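Long-range contacts in beta-lactamase domain protein (Burkholderia ambifaria, PDB 5I0P), which binds two zinc ions and, as a member of the metallo-beta-lactamase superfamily, probably uses them for hydrolysis of a substrate yet to be defined: residues G201-R206 with L220-D225; E300-A305 with A340-L345; L131-F136 with H213-C218. All coordinates share one frame; numbering follows the deposited sequence.

Contact 1 (G201-R206 with L220-D225); sequences GARTWR and LHSEAD
R203 sends its CG back beside its own backbone N (chi1 -68°) and then runs extended as far as NE, a course that carries the guanidinium past the end of the neighbouring strand to D225. There D225, its CG held between backbone N and carbonyl carbon, crosses the arginine at about a right angle. NE donates to OD1 of D225 in a salt bridge modelled at 2.5 Å, a length so short that its exact value is doubtful, with the guanidinium and carboxylate planes nearly coplanar at 29° to each other. The other carboxylate oxygen, OD2, accepts a bond from S222 OG, so the aspartate is gripped from both segments. R203 NH2 is bonded to the carbonyl of P35.

S222 works in two directions. Its OG takes a hydrogen bond from a water 3.0 Å away, and the same water accepts from T204 N. Its CB, by contrast, lies over the six-membered ring of W205 in a CH-pi contact, 3.8 Å from the ring centroid and 15° off the normal. The carbonyl O of L220 comes to the edge of that ring, 3.5 Å from CE3, while the CB of L220 touches the same CE3 atom. I200, V227 and I229 close around the buried indole.

Beyond the tryptophan, R206 and H221 form an antiparallel hydrogen-bonded pair: R206 N reaches H221 O at 2.6 Å, and H221 N reaches R206 O at 2.9 Å. Both side chains leave on one face of the sheet, and their ends then diverge. The pair belongs to a beta hairpin, strands 203-210 and 217-222, at the end away from its turn; here the R203-D225 salt bridge spans the gap where the strands separate, in one sheet of the metallo-beta-lactamase sandwich.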
loop_
_atom_site.group_PDB
_atom_site.type_symbol
_atom_site.label_atom_id
_atom_site.label_comp_id
_atom_site.label_asym_id
_atom_site.label_seq_id
_atom_site.Cartn_x
_atom_site.Cartn_y
_atom_site.Cartn_z
ATOM N N GLY A 201 -19.210 -11.057 5.787
ATOM C CA GLY A 201 -20.573 -10.603 5.923
ATOM C C GLY A 201 -21.308 -10.997 4.666
ATOM O O GLY A 201 -21.177 -12.129 4.178
ATOM N N ALA A 202 -22.035 -10.038 4.088
ATOM C CA ALA A 202 -22.882 -10.289 2.923
ATOM C C ALA A 202 -22.134 -10.204 1.603
ATOM O O ALA A 202 -22.754 -10.316 0.542
ATOM C CB ALA A 202 -24.057 -9.296 2.894
ATOM N N ARG A 203 -20.822 -10.027 1.631
ATOM C CA ARG A 203 -20.104 -9.778 0.404
ATOM C C ARG A 203 -19.118 -10.899 0.116
ATOM O O ARG A 203 -18.673 -11.632 1.005
ATOM C CB ARG A 203 -19.374 -8.447 0.465
ATOM C CG ARG A 203 -20.288 -7.249 0.492
ATOM C CD ARG A 203 -19.478 -5.913 0.575
ATOM N NE ARG A 203 -20.373 -4.776 0.674
ATOM C CZ ARG A 203 -20.850 -4.338 1.833
ATOM N NH1 ARG A 203 -20.494 -4.949 2.958
ATOM N NH2 ARG A 203 -21.658 -3.286 1.872
ATOM N N THR A 204 -18.815 -11.038 -1.157
ATOM C CA THR A 204 -17.672 -11.804 -1.615
ATOM C C THR A 204 -16.640 -10.797 -2.091
ATOM O O THR A 204 -16.847 -10.127 -3.106
ATOM C CB THR A 204 -18.076 -12.762 -2.725
ATOM O OG1 THR A 204 -19.004 -13.685 -2.181
ATOM C CG2 THR A 204 -16.860 -13.529 -3.251
ATOM N N TRP A 205 -15.565 -10.649 -1.329
ATOM C CA TRP A 205 -14.442 -9.803 -1.717
ATOM C C TRP A 205 -13.438 -10.659 -2.481
ATOM O O TRP A 205 -13.005 -11.713 -1.984
ATOM C CB TRP A 205 -13.780 -9.193 -0.497
ATOM C CG TRP A 205 -14.641 -8.328 0.298
ATOM C CD1 TRP A 205 -15.453 -8.703 1.337
ATOM C CD2 TRP A 205 -14.777 -6.902 0.174
ATOM N NE1 TRP A 205 -16.084 -7.600 1.862
ATOM C CE2 TRP A 205 -15.683 -6.480 1.174
ATOM C CE3 TRP A 205 -14.208 -5.936 -0.678
ATOM C CZ2 TRP A 205 -16.049 -5.139 1.335
ATOM C CZ3 TRP A 205 -14.565 -4.595 -0.508
ATOM C CH2 TRP A 205 -15.488 -4.217 0.485
ATOM N N ARG A 206 -13.108 -10.234 -3.696
ATOM C CA ARG A 206 -12.164 -10.943 -4.549
ATOM C C ARG A 206 -10.755 -10.386 -4.334
ATOM O O ARG A 206 -10.554 -9.174 -4.375
ATOM C CB ARG A 206 -12.617 -10.801 -6.005
ATOM C CG ARG A 206 -11.768 -11.544 -7.030
ATOM C CD ARG A 206 -12.644 -12.299 -8.020
ATOM N NE ARG A 206 -13.629 -13.156 -7.353
ATOM C CZ ARG A 206 -13.463 -14.457 -7.137
ATOM N NH1 ARG A 206 -12.353 -15.061 -7.535
ATOM N NH2 ARG A 206 -14.410 -15.160 -6.537
ATOM N N LEU A 220 -8.952 -5.689 -2.225
ATOM C CA LEU A 220 -10.147 -6.505 -2.120
ATOM C C LEU A 220 -11.252 -5.878 -2.941
ATOM O O LEU A 220 -11.606 -4.714 -2.714
ATOM C CB LEU A 220 -10.571 -6.646 -0.651
ATOM C CG LEU A 220 -9.514 -7.337 0.216
ATOM C CD1 LEU A 220 -9.911 -7.204 1.637
ATOM C CD2 LEU A 220 -9.320 -8.831 -0.201
ATOM N N HIS A 221 -11.833 -6.661 -3.847
ATOM C CA HIS A 221 -12.856 -6.160 -4.755
ATOM C C HIS A 221 -14.180 -6.878 -4.517
ATOM O O HIS A 221 -14.256 -8.106 -4.638
ATOM C CB HIS A 221 -12.427 -6.337 -6.208
ATOM C CG HIS A 221 -13.384 -5.727 -7.177
ATOM N ND1 HIS A 221 -13.597 -6.231 -8.440
ATOM C CD2 HIS A 221 -14.207 -4.655 -7.054
ATOM C CE1 HIS A 221 -14.503 -5.493 -9.056
ATOM N NE2 HIS A 221 -14.894 -4.534 -8.234
ATOM N N SER A 222 -15.227 -6.105 -4.187
ATOM C CA SER A 222 -16.599 -6.620 -4.058
ATOM C C SER A 222 -17.380 -6.186 -5.291
ATOM O O SER A 222 -17.940 -5.090 -5.336
ATOM C CB SER A 222 -17.253 -6.110 -2.778
ATOM O OG SER A 222 -18.571 -6.575 -2.693
ATOM N N GLU A 223 -17.485 -7.083 -6.260
ATOM C CA GLU A 223 -17.974 -6.703 -7.582
ATOM C C GLU A 223 -19.475 -6.435 -7.591
ATOM O O GLU A 223 -19.932 -5.520 -8.283
ATOM C CB GLU A 223 -17.601 -7.799 -8.570
ATOM C CG GLU A 223 -18.062 -7.586 -9.986
ATOM C CD GLU A 223 -17.475 -8.627 -10.920
ATOM O OE1 GLU A 223 -16.466 -9.275 -10.535
ATOM O OE2 GLU A 223 -18.021 -8.801 -12.033
ATOM N N ALA A 224 -20.251 -7.233 -6.840
ATOM C CA ALA A 224 -21.711 -7.171 -6.896
ATOM C C ALA A 224 -22.233 -5.780 -6.583
ATOM O O ALA A 224 -23.085 -5.249 -7.304
ATOM C CB ALA A 224 -22.321 -8.183 -5.933
ATOM N N ASP A 225 -21.740 -5.175 -5.510
ATOM C CA ASP A 225 -22.171 -3.851 -5.103
ATOM C C ASP A 225 -21.180 -2.751 -5.483
ATOM O O ASP A 225 -21.497 -1.574 -5.312
ATOM C CB ASP A 225 -22.457 -3.837 -3.583
ATOM C CG ASP A 225 -21.259 -4.284 -2.745
ATOM O OD1 ASP A 225 -21.200 -3.983 -1.531
ATOM O OD2 ASP A 225 -20.372 -4.970 -3.298
HETATM O O HOH W 1 -19.949 -9.153 -3.478
#

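Contact 2 (E300-A305 with A340-L345); sequences EEVRVA and AHLNLL
V302 is the first residue along 300-305 to meet the helix of 340-345, and it does so with both of its branches. CG1, placed anti to the backbone N (chi1 178°), enters between two leucines, 3.5 Å from CD2 of L342 and 3.7 Å from CD1 of L345. CG2 takes the other direction and rests 4.1 Å from CB of H341, whose side chain crosses the valine at about a right angle. The histidine contributes its aliphatic carbon here, while its ND1 is hydrogen-bonded to the carbonyl of E337 one turn earlier in its own helix. I316 and M320, from helix 313-320, also pack on V302, so that a third helix closes over the valine and leaves it buried.

This meeting of helices 284-308 and 333-347, whose short segments cross at -75° with axes 9.9 Å apart, illustrates how the C-terminal region is built: a small helical bundle followed by the hairpin of strands 352-355 and 361-364, consistent with the helix-turn-helix clan to which its sequence is assigned.

One residue on, R303 meets the partner helix in another way. Its chain extends from CG to NE and lays one face of the guanidinium against L345, whose CD2 stands 3.4 Å above the plane, toward the rim, and is 3.6 Å from NH2. L345 thus divides its methyls, CD1 to the valine and CD2 to the arginine. The polar edge of R303 is held elsewhere: NH1 forms a salt bridge of 2.6 Å with OE1 of E300, one turn back in the same helix; that oxygen lies 27° out of the guanidinium plane, and NE pairs with E350, two carboxylates that would help fix the guanidinium over the leucine.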
loop_
_atom_site.group_PDB
_atom_site.type_symbol
_atom_site.label_atom_id
_atom_site.label_comp_id
_atom_site.label_asym_id
_atom_site.label_seq_id
_atom_site.Cartn_x
_atom_site.Cartn_y
_atom_site.Cartn_z
ATOM N N GLU A 300 9.354 11.073 -19.071
ATOM C CA GLU A 300 9.834 11.932 -20.130
ATOM C C GLU A 300 10.934 12.868 -19.619
ATOM O O GLU A 300 11.924 13.116 -20.313
ATOM C CB GLU A 300 8.648 12.681 -20.735
ATOM C CG GLU A 300 8.960 13.418 -22.033
ATOM C CD GLU A 300 9.524 12.496 -23.136
ATOM O OE1 GLU A 300 9.313 11.254 -23.093
ATOM O OE2 GLU A 300 10.198 13.024 -24.050
ATOM N N GLU A 301 10.806 13.357 -18.386
ATOM C CA GLU A 301 11.864 14.201 -17.843
ATOM C C GLU A 301 13.155 13.419 -17.728
ATOM O O GLU A 301 14.246 13.959 -17.952
ATOM C CB GLU A 301 11.461 14.798 -16.491
ATOM C CG GLU A 301 10.267 15.727 -16.634
ATOM C CD GLU A 301 9.662 16.158 -15.317
ATOM O OE1 GLU A 301 8.807 17.073 -15.348
ATOM O OE2 GLU A 301 10.001 15.571 -14.268
ATOM N N VAL A 302 13.052 12.140 -17.386
ATOM C CA VAL A 302 14.249 11.324 -17.315
ATOM C C VAL A 302 14.816 11.069 -18.713
ATOM O O VAL A 302 16.036 11.145 -18.918
ATOM C CB VAL A 302 13.953 10.035 -16.551
ATOM C CG1 VAL A 302 15.192 9.181 -16.530
ATOM C CG2 VAL A 302 13.514 10.385 -15.157
ATOM N N ARG A 303 13.958 10.782 -19.701
ATOM C CA ARG A 303 14.450 10.708 -21.078
ATOM C C ARG A 303 15.235 11.960 -21.454
ATOM O O ARG A 303 16.347 11.883 -21.997
ATOM C CB ARG A 303 13.305 10.545 -22.074
ATOM C CG ARG A 303 12.686 9.197 -22.138
ATOM C CD ARG A 303 11.762 9.089 -23.358
ATOM N NE ARG A 303 11.034 7.833 -23.280
ATOM C CZ ARG A 303 9.845 7.702 -22.709
ATOM N NH1 ARG A 303 9.250 8.770 -22.196
ATOM N NH2 ARG A 303 9.257 6.515 -22.652
ATOM N N VAL A 304 14.653 13.132 -21.157
ATOM C CA VAL A 304 15.259 14.396 -21.533
ATOM C C VAL A 304 16.623 14.536 -20.880
ATOM O O VAL A 304 17.580 15.008 -21.504
ATOM C CB VAL A 304 14.306 15.560 -21.160
ATOM C CG1 VAL A 304 14.970 16.922 -21.337
ATOM C CG2 VAL A 304 13.051 15.504 -22.002
ATOM N N ALA A 305 16.731 14.137 -19.611
ATOM C CA ALA A 305 17.992 14.308 -18.898
ATOM C C ALA A 305 19.081 13.385 -19.446
ATOM O O ALA A 305 20.219 13.828 -19.636
ATOM C CB ALA A 305 17.789 14.114 -17.390
ATOM N N ALA A 340 13.695 3.541 -10.258
ATOM C CA ALA A 340 12.537 2.898 -10.865
ATOM C C ALA A 340 12.237 3.460 -12.257
ATOM O O ALA A 340 11.854 2.717 -13.162
ATOM C CB ALA A 340 11.333 3.028 -9.938
ATOM N N HIS A 341 12.367 4.772 -12.447
ATOM C CA HIS A 341 12.123 5.340 -13.774
ATOM C C HIS A 341 13.253 5.000 -14.735
ATOM O O HIS A 341 13.014 4.698 -15.913
ATOM C CB HIS A 341 11.934 6.860 -13.675
ATOM C CG HIS A 341 10.712 7.240 -12.913
ATOM N ND1 HIS A 341 10.649 7.148 -11.537
ATOM C CD2 HIS A 341 9.462 7.560 -13.328
ATOM C CE1 HIS A 341 9.424 7.453 -11.132
ATOM N NE2 HIS A 341 8.679 7.696 -12.198
ATOM N N LEU A 342 14.494 5.059 -14.256
ATOM C CA LEU A 342 15.613 4.678 -15.102
ATOM C C LEU A 342 15.525 3.214 -15.515
ATOM O O LEU A 342 15.778 2.887 -16.678
ATOM C CB LEU A 342 16.927 4.959 -14.393
ATOM C CG LEU A 342 17.285 6.436 -14.290
ATOM C CD1 LEU A 342 18.371 6.642 -13.221
ATOM C CD2 LEU A 342 17.750 6.935 -15.636
ATOM N N ASN A 343 15.167 2.314 -14.576
ATOM C CA ASN A 343 15.119 0.881 -14.899
ATOM C C ASN A 343 14.009 0.561 -15.890
ATOM O O ASN A 343 14.147 -0.348 -16.712
ATOM C CB ASN A 343 14.941 0.040 -13.642
ATOM C CG ASN A 343 16.238 -0.272 -13.003
ATOM O OD1 ASN A 343 17.265 0.320 -13.388
ATOM N ND2 ASN A 343 16.231 -1.173 -12.012
ATOM N N LEU A 344 12.890 1.259 -15.811
ATOM C CA LEU A 344 11.837 1.001 -16.779
ATOM C C LEU A 344 12.333 1.313 -18.186
ATOM O O LEU A 344 12.180 0.497 -19.110
ATOM C CB LEU A 344 10.591 1.813 -16.421
ATOM C CG LEU A 344 9.313 1.694 -17.239
ATOM C CD1 LEU A 344 8.152 2.295 -16.423
ATOM C CD2 LEU A 344 9.393 2.378 -18.623
ATOM N N LEU A 345 12.949 2.493 -18.356
ATOM C CA LEU A 345 13.461 2.895 -19.662
ATOM C C LEU A 345 14.579 1.963 -20.087
ATOM O O LEU A 345 14.668 1.537 -21.251
ATOM C CB LEU A 345 13.967 4.347 -19.597
ATOM C CG LEU A 345 12.983 5.476 -19.216
ATOM C CD1 LEU A 345 13.699 6.766 -18.827
ATOM C CD2 LEU A 345 11.941 5.742 -20.307
#

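Contact 3 (L131-F136 with H213-C218); sequences LGEYMF and HSPEHC. With ZN (zinc ion), chain E.
E133 and S214 join the first turn of helix 131-141 to the loop that runs from a zinc ligand, H213, into strand 217-222, a contact beside the two-zinc centre of the metallo-beta-lactamase fold, with E133 in the second shell. The tight part centres on one oxygen. E133 bends at chi2 (-71°), which folds its carboxylate back toward the loop, and OE2 then accepts two hydrogen bonds from opposite faces of the carboxylate plane: S214 OG, on the syn side but 29° out of the plane, at a modelled 2.5 Å, too short for the exact length to be trusted, and E216 N from above the plane at 2.8 Å. The second oxygen, OE1, accepts from the backbone N of C103, which lies between the zinc ligands H102 and H104. A single buried glutamate therefore ties together two of the loops that carry the metal, and probably helps to hold them in place.

Backbones also come close here. G132 has no side chain to intervene, and its CA lies 5.3 Å from the CA of P215; the proline CB sits 3.7 Å from the carbonyl carbon of the glycine. E216 stretches its extended chain to the start of the helix, where OE1 takes the N-H of G132 in a well-formed bond of 3.0 Å, nearly along the C-O axis.

Away from these bonds the packing is more open. F136 meets the proline by apolar contact alone, its CB 3.7 Å from CG of P215, with the two side chains at about a right angle. E216 OE2 is linked to L131 N through a water, which donates to OE2 and accepts from L131 N. Separately, with H102, H104 and D232 completing the site, H213 NE2 binds the zinc ion at 2.3 Å.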
loop_
_atom_site.group_PDB
_atom_site.type_symbol
_atom_site.label_atom_id
_atom_site.label_comp_id
_atom_site.label_asym_id
_atom_site.label_seq_id
_atom_site.Cartn_x
_atom_site.Cartn_y
_atom_site.Cartn_z
ATOM N N LEU A 131 1.334 -14.362 0.729
ATOM C CA LEU A 131 2.616 -14.977 1.053
ATOM C C LEU A 131 3.778 -14.004 0.855
ATOM O O LEU A 131 4.699 -13.956 1.679
ATOM C CB LEU A 131 2.818 -16.226 0.203
ATOM C CG LEU A 131 4.075 -17.055 0.509
ATOM C CD1 LEU A 131 3.801 -18.554 0.292
ATOM C CD2 LEU A 131 5.312 -16.628 -0.313
ATOM N N GLY A 132 3.803 -13.280 -0.277
ATOM C CA GLY A 132 4.916 -12.376 -0.511
ATOM C C GLY A 132 5.005 -11.293 0.551
ATOM O O GLY A 132 6.078 -11.019 1.087
ATOM N N GLU A 133 3.867 -10.713 0.920
ATOM C CA GLU A 133 3.885 -9.649 1.915
ATOM C C GLU A 133 4.250 -10.185 3.285
ATOM O O GLU A 133 5.105 -9.617 3.971
ATOM C CB GLU A 133 2.521 -8.944 1.962
ATOM C CG GLU A 133 2.107 -8.342 0.627
ATOM C CD GLU A 133 2.937 -7.113 0.265
ATOM O OE1 GLU A 133 3.567 -6.533 1.185
ATOM O OE2 GLU A 133 2.944 -6.712 -0.928
ATOM N N TYR A 134 3.648 -11.311 3.682
ATOM C CA TYR A 134 3.940 -11.859 4.995
ATOM C C TYR A 134 5.409 -12.235 5.111
ATOM O O TYR A 134 6.091 -11.819 6.050
ATOM C CB TYR A 134 3.047 -13.066 5.267
ATOM C CG TYR A 134 3.359 -13.718 6.597
ATOM C CD1 TYR A 134 2.966 -13.148 7.788
ATOM C CD2 TYR A 134 4.091 -14.873 6.653
ATOM C CE1 TYR A 134 3.283 -13.754 9.010
ATOM C CE2 TYR A 134 4.429 -15.469 7.846
ATOM C CZ TYR A 134 4.020 -14.921 9.029
ATOM O OH TYR A 134 4.354 -15.552 10.228
ATOM N N MET A 135 5.921 -12.981 4.134
ATOM C CA MET A 135 7.327 -13.387 4.118
ATOM C C MET A 135 8.259 -12.172 4.137
ATOM O O MET A 135 9.162 -12.078 4.976
ATOM C CB MET A 135 7.575 -14.215 2.859
ATOM C CG MET A 135 8.166 -15.574 3.074
ATOM S SD MET A 135 7.120 -16.600 4.060
ATOM C CE MET A 135 6.767 -17.892 2.867
ATOM N N PHE A 136 8.030 -11.205 3.238
ATOM C CA PHE A 136 8.849 -9.997 3.233
ATOM C C PHE A 136 8.752 -9.255 4.559
ATOM O O PHE A 136 9.768 -8.779 5.088
ATOM C CB PHE A 136 8.443 -9.057 2.099
ATOM C CG PHE A 136 9.449 -7.993 1.841
ATOM C CD1 PHE A 136 10.786 -8.300 1.815
ATOM C CD2 PHE A 136 9.066 -6.674 1.674
ATOM C CE1 PHE A 136 11.733 -7.310 1.600
ATOM C CE2 PHE A 136 10.007 -5.670 1.459
ATOM C CZ PHE A 136 11.345 -5.989 1.425
ATOM N N HIS A 213 4.605 -1.723 -5.965
ATOM C CA HIS A 213 4.647 -1.024 -4.684
ATOM C C HIS A 213 5.193 -1.918 -3.567
ATOM O O HIS A 213 5.946 -1.458 -2.706
ATOM C CB HIS A 213 3.244 -0.491 -4.358
ATOM C CG HIS A 213 3.137 0.178 -3.027
ATOM N ND1 HIS A 213 3.763 1.374 -2.737
ATOM C CD2 HIS A 213 2.425 -0.150 -1.924
ATOM C CE1 HIS A 213 3.484 1.721 -1.493
ATOM N NE2 HIS A 213 2.663 0.820 -0.982
ATOM N N SER A 214 4.869 -3.202 -3.614
ATOM C CA SER A 214 5.214 -4.167 -2.575
ATOM C C SER A 214 5.170 -5.555 -3.212
ATOM O O SER A 214 4.706 -5.696 -4.357
ATOM C CB SER A 214 4.242 -4.077 -1.385
ATOM O OG SER A 214 2.909 -4.353 -1.784
ATOM N N PRO A 215 5.662 -6.596 -2.507
ATOM C CA PRO A 215 5.799 -7.912 -3.153
ATOM C C PRO A 215 4.544 -8.412 -3.846
ATOM O O PRO A 215 4.606 -8.857 -5.006
ATOM C CB PRO A 215 6.171 -8.828 -1.975
ATOM C CG PRO A 215 6.876 -7.984 -1.051
ATOM C CD PRO A 215 6.244 -6.623 -1.152
ATOM N N GLU A 216 3.403 -8.340 -3.158
ATOM C CA GLU A 216 2.187 -9.009 -3.591
ATOM C C GLU A 216 1.002 -8.350 -2.899
ATOM O O GLU A 216 0.397 -8.931 -1.984
ATOM C CB GLU A 216 2.255 -10.510 -3.272
ATOM C CG GLU A 216 1.147 -11.331 -3.928
ATOM C CD GLU A 216 1.086 -12.812 -3.447
ATOM O OE1 GLU A 216 1.983 -13.295 -2.702
ATOM O OE2 GLU A 216 0.133 -13.507 -3.842
ATOM N N HIS A 217 0.681 -7.134 -3.334
ATOM C CA HIS A 217 -0.251 -6.271 -2.613
ATOM C C HIS A 217 -1.676 -6.784 -2.749
ATOM O O HIS A 217 -2.136 -7.096 -3.853
ATOM C CB HIS A 217 -0.136 -4.849 -3.149
ATOM C CG HIS A 217 -1.077 -3.881 -2.500
ATOM N ND1 HIS A 217 -2.425 -3.836 -2.803
ATOM C CD2 HIS A 217 -0.862 -2.908 -1.581
ATOM C CE1 HIS A 217 -3.001 -2.896 -2.077
ATOM N NE2 HIS A 217 -2.072 -2.302 -1.344
ATOM N N CYS A 218 -2.388 -6.880 -1.634
ATOM C CA CYS A 218 -3.744 -7.434 -1.650
ATOM C C CYS A 218 -4.743 -6.289 -1.585
ATOM O O CYS A 218 -4.859 -5.625 -0.557
ATOM C CB CYS A 218 -3.989 -8.418 -0.498
ATOM S SG CYS A 218 -5.754 -8.886 -0.361
HETATM ZN ZN ZN E . 2.510 1.046 1.275
HETATM O O HOH W 2 -0.135 -15.421 -1.587
#

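In the fold
Contacts 1 and 3 share strand 217-222 and so mark two ends of one element: contact 3 lies where the strand begins, its centre about 10 Å from the centre of the chain and beside the metal, and contact 1 where it ends, at a more peripheral end of the same sheet, its centre about 19 Å from that of the chain. Both depend on polar bonds, but contact 1 pairs strands and uses a salt bridge, whereas contact 3 spends a buried carboxylate on the loops near the zinc. Contact 2 stands apart, on the opposite side of the chain centre from contact 1. It joins two helices through mostly buried side chains, chiefly by methyl groups, with R303 paired to carboxylates at its margin.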